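Local coordinates for HD domain-containing protein (Aquifex aeolicus, PDB 2HEK) that binds zinc and GDP at well-separated sites and may, as an HD-domain protein, act as a dGTPase, though its function is not established, at residues 248-251 against 252-255. Sequence-based numbering, arbitrary orientation.
Sequences DINN and FLRL
Arg254 folds its side chain back over the carbonyl oxygen of Asn250, CG standing 3.3 Å from Asn250 O, and carries its guanidinium alongside the amide of Asn251. Asn250 and Asn251 lie in the short helix 250-253, and Arg254 follows it directly. Ahead of the turn that leads into it, Asp248 OD1 accepts a weak capping bond from Asn250 N at 3.5 Å. Within the turn, Ile249 O receives Leu253 N at 2.9 Å, nearly straight (166°) and in the carbonyl plane, and more weakly Phe252 N. Asn250 O takes Arg254 N at 3.0 Å, this donor lying above the carbonyl plane.

The apolar side chains pack against neighbouring parts of the fold. Phe252, whose chi1 of 167° carries the ring away from the 248-251 segment, stacks on the ring of Phe108 and also touches Val112; Ile249 reaches Arg111 and Glu115, and both lie against helix 108-115. Ile249 CD1 meets Phe252 CB loosely, at 4.4 Å. Leu253 contacts Val112 and also Phe26 and Pro27 of helix 26-29, linking the HD-associated region to a part of the chain close to one GDP pocket. The zinc ion is more remote, about 13 Å from the Phe252 side chain.

On the exposed side, the bend of Arg254 at chi3 (-85°) returns the guanidinium toward Asn251, whose CA lies off one face near the rim. The amide and guanidinium planes are almost perpendicular, and the Asn251 amide is anchored by its ND2 atom, which is hydrogen-bonded to Asp245 O.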
# COMPACT_ATOMS: atom_id res chain seq x y z
N ASP A 248 -0.88 -13.48 -45.93
CA ASP A 248 0.45 -13.11 -45.45
C ASP A 248 0.36 -12.62 -43.98
O ASP A 248 -0.32 -11.63 -43.70
CB ASP A 248 1.06 -12.01 -46.33
CG ASP A 248 2.53 -11.75 -46.02
OD1 ASP A 248 3.14 -12.51 -45.24
OD2 ASP A 248 3.09 -10.77 -46.58
N ILE A 249 1.05 -13.33 -43.08
CA ILE A 249 0.99 -13.05 -41.62
C ILE A 249 1.55 -11.67 -41.25
O ILE A 249 1.19 -11.11 -40.21
CB ILE A 249 1.67 -14.18 -40.77
CG1 ILE A 249 1.31 -14.09 -39.28
CG2 ILE A 249 3.19 -14.20 -40.97
CD1 ILE A 249 -0.09 -14.47 -38.97
N ASN A 250 2.41 -11.14 -42.11
CA ASN A 250 2.97 -9.81 -41.92
C ASN A 250 1.93 -8.70 -41.98
O ASN A 250 2.13 -7.63 -41.39
CB ASN A 250 4.09 -9.53 -42.92
CG ASN A 250 5.30 -10.39 -42.68
OD1 ASN A 250 5.62 -10.75 -41.54
ND2 ASN A 250 5.99 -10.75 -43.76
N ASN A 251 0.82 -8.95 -42.66
CA ASN A 251 -0.28 -7.99 -42.71
C ASN A 251 -1.06 -7.97 -41.40
O ASN A 251 -1.73 -6.99 -41.07
CB ASN A 251 -1.23 -8.26 -43.87
CG ASN A 251 -0.66 -7.82 -45.21
OD1 ASN A 251 0.03 -6.80 -45.30
ND2 ASN A 251 -0.95 -8.58 -46.26
N PHE A 252 -1.00 -9.08 -40.66
CA PHE A 252 -1.52 -9.07 -39.30
C PHE A 252 -0.50 -8.37 -38.40
O PHE A 252 -0.86 -7.45 -37.69
CB PHE A 252 -1.84 -10.47 -38.78
CG PHE A 252 -2.08 -10.50 -37.31
CD1 PHE A 252 -3.30 -10.11 -36.78
CD2 PHE A 252 -1.06 -10.87 -36.44
CE1 PHE A 252 -3.52 -10.10 -35.41
CE2 PHE A 252 -1.26 -10.86 -35.07
CZ PHE A 252 -2.49 -10.48 -34.55
N LEU A 253 0.77 -8.78 -38.47
CA LEU A 253 1.82 -8.24 -37.62
C LEU A 253 1.98 -6.73 -37.71
O LEU A 253 2.37 -6.09 -36.73
CB LEU A 253 3.15 -8.97 -37.81
CG LEU A 253 3.21 -10.45 -37.34
CD1 LEU A 253 4.54 -11.06 -37.73
CD2 LEU A 253 2.99 -10.64 -35.83
N ARG A 254 1.65 -6.13 -38.85
CA ARG A 254 1.75 -4.68 -38.98
C ARG A 254 0.59 -3.92 -38.34
O ARG A 254 0.63 -2.71 -38.23
CB ARG A 254 1.98 -4.26 -40.44
CG ARG A 254 3.41 -4.59 -40.89
CD ARG A 254 3.80 -4.00 -42.25
NE ARG A 254 3.39 -4.82 -43.40
CZ ARG A 254 2.28 -4.63 -44.12
NH1 ARG A 254 1.42 -3.66 -43.80
NH2 ARG A 254 2.03 -5.43 -45.14
N LEU A 255 -0.44 -4.64 -37.91
CA LEU A 255 -1.54 -4.02 -37.21
C LEU A 255 -1.15 -3.74 -35.75
O LEU A 255 -1.07 -4.67 -34.94
CB LEU A 255 -2.77 -4.93 -37.22
CG LEU A 255 -3.53 -5.14 -38.52
CD1 LEU A 255 -4.55 -6.24 -38.29
CD2 LEU A 255 -4.23 -3.85 -38.97